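PDB 5A04: aldose-aldose oxidoreductase from Caulobacter crescentus, which probably oxidises one aldose while reducing another, using a bound NADP(H) cofactor in a Rossmann-fold domain next to the sugar site. Local coordinates for residues H58-S61 with R67-D70. Numbering follows the deposited sequence.
Sequences HRYS and RIID
Tyr-60 and Ile-68 make the heart of this contact, approached along the first segment through His-58, whose NE2 is hydrogen-bonded to Asp-73 in the loop beyond the second segment. Arg-59 takes no part in the contact; its NE is hydrogen-bonded to the backbone O of Ile-54. Tyr-60 then points its CB toward residues 67-70. With CG anti to its own carbonyl carbon (chi1 -59°), the ring reaches across to the 3-10 turn and lays one face against Ile-68. CG1 of Ile-68 sits 3.8 Å from Tyr-60 CZ and 4.2 Å from the ring centroid, an off-centre CH-pi contact, and Ile-68 CD1 continues over the same face, 3.9 Å from Tyr-60 CE1. The two side chains meet at about a right angle. Backbone joins in where Tyr-60 CE2 comes within 3.8 Å of Ile-68 N. The hydroxyl has two polar partners: a water at the ring's edge, in its plane, 2.6 Å from Tyr-60 OH and donating to Arg-67 O at 2.8 Å, and Asn-71 ND2. Arg-67 O also accepts a hydrogen bond from Asp-70 N within the 3-10 segment. A leucine in place of Tyr-60 would probably leave the water and Asn-71 without their hydroxyl partner and deprive Ile-68 of its flat neighbour. Strand 59-60 is an outermost strand of the parallel Rossmann sheet, paired with strand 32-38 through backbone hydrogen bonds of His-58 and Tyr-60 with Leu-37, and of Tyr-60 with Ser-39 just past that strand's end; the 3-10 turn lies in the connection to strand 76-79, where Ile-68 also touches Val-74 and, just after helix 86-95, Ala-96.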
loop_
_atom_site.group_PDB
_atom_site.type_symbol
_atom_site.label_atom_id
_atom_site.label_comp_id
_atom_site.label_asym_id
_atom_site.label_seq_id
_atom_site.Cartn_x
_atom_site.Cartn_y
_atom_site.Cartn_z
ATOM N N HIS A 58 10.632 -45.785 -12.148
ATOM C CA HIS A 58 10.875 -44.349 -11.984
ATOM C C HIS A 58 9.918 -43.737 -10.968
ATOM O O HIS A 58 9.698 -42.518 -10.956
ATOM C CB HIS A 58 10.755 -43.628 -13.334
ATOM C CG HIS A 58 11.849 -43.958 -14.302
ATOM N ND1 HIS A 58 12.217 -45.256 -14.599
ATOM C CD2 HIS A 58 12.655 -43.160 -15.044
ATOM C CE1 HIS A 58 13.203 -45.239 -15.479
ATOM N NE2 HIS A 58 13.483 -43.982 -15.771
ATOM N N ARG A 59 9.346 -44.586 -10.124
ATOM C CA ARG A 59 8.460 -44.148 -9.046
ATOM C C ARG A 59 9.134 -44.444 -7.711
ATOM O O ARG A 59 9.560 -45.572 -7.471
ATOM C CB ARG A 59 7.106 -44.858 -9.122
ATOM C CG ARG A 59 6.378 -44.636 -10.444
ATOM C CD ARG A 59 5.099 -45.455 -10.510
ATOM N NE ARG A 59 4.628 -45.604 -11.884
ATOM C CZ ARG A 59 3.538 -46.290 -12.227
ATOM N NH1 ARG A 59 2.801 -46.877 -11.293
ATOM N NH2 ARG A 59 3.174 -46.375 -13.504
ATOM N N TYR A 60 9.221 -43.435 -6.847
ATOM C CA TYR A 60 9.927 -43.571 -5.573
ATOM C C TYR A 60 9.041 -43.157 -4.406
ATOM O O TYR A 60 8.247 -42.232 -4.526
ATOM C CB TYR A 60 11.195 -42.717 -5.566
ATOM C CG TYR A 60 12.179 -43.066 -6.650
ATOM C CD1 TYR A 60 12.030 -42.557 -7.931
ATOM C CD2 TYR A 60 13.263 -43.902 -6.392
ATOM C CE1 TYR A 60 12.921 -42.876 -8.936
ATOM C CE2 TYR A 60 14.171 -44.222 -7.393
ATOM C CZ TYR A 60 13.990 -43.705 -8.665
ATOM O OH TYR A 60 14.881 -44.003 -9.673
ATOM N N SER A 61 9.178 -43.853 -3.279
ATOM C CA SER A 61 8.626 -43.368 -2.021
ATOM C C SER A 61 9.659 -42.449 -1.366
ATOM O O SER A 61 10.779 -42.340 -1.846
ATOM C CB SER A 61 8.281 -44.526 -1.093
ATOM O OG SER A 61 9.476 -45.141 -0.635
ATOM N N ARG A 67 17.722 -43.822 -3.717
ATOM C CA ARG A 67 18.107 -44.715 -4.813
ATOM C C ARG A 67 18.093 -44.022 -6.171
ATOM O O ARG A 67 18.599 -44.562 -7.153
ATOM C CB ARG A 67 17.177 -45.929 -4.867
ATOM C CG ARG A 67 17.234 -46.834 -3.634
ATOM C CD ARG A 67 16.192 -47.932 -3.781
ATOM N NE ARG A 67 16.092 -48.807 -2.617
ATOM C CZ ARG A 67 15.132 -49.713 -2.460
ATOM N NH1 ARG A 67 14.195 -49.848 -3.391
ATOM N NH2 ARG A 67 15.102 -50.478 -1.376
ATOM N N ILE A 68 17.510 -42.827 -6.225
ATOM C CA ILE A 68 17.413 -42.078 -7.471
ATOM C C ILE A 68 18.799 -41.687 -8.003
ATOM O O ILE A 68 18.944 -41.328 -9.170
ATOM C CB ILE A 68 16.526 -40.816 -7.284
ATOM C CG1 ILE A 68 15.875 -40.381 -8.614
ATOM C CG2 ILE A 68 17.319 -39.663 -6.652
ATOM C CD1 ILE A 68 14.715 -39.402 -8.398
ATOM N N ILE A 69 19.820 -41.774 -7.155
ATOM C CA ILE A 69 21.201 -41.558 -7.586
ATOM C C ILE A 69 21.578 -42.473 -8.762
ATOM O O ILE A 69 22.420 -42.126 -9.592
ATOM C CB ILE A 69 22.178 -41.785 -6.401
ATOM C CG1 ILE A 69 23.604 -41.362 -6.754
ATOM C CG2 ILE A 69 22.135 -43.235 -5.923
ATOM C CD1 ILE A 69 24.535 -41.410 -5.530
ATOM N N ASP A 70 20.921 -43.624 -8.842
ATOM C CA ASP A 70 21.240 -44.626 -9.855
ATOM C C ASP A 70 20.334 -44.526 -11.071
ATOM O O ASP A 70 20.352 -45.402 -11.935
ATOM C CB ASP A 70 21.134 -46.025 -9.262
ATOM C CG ASP A 70 22.220 -46.309 -8.251
ATOM O OD1 ASP A 70 23.330 -45.759 -8.394
ATOM O OD2 ASP A 70 21.959 -47.085 -7.317
HETATM O O HOH W 1 16.830 -45.628 -9.087
#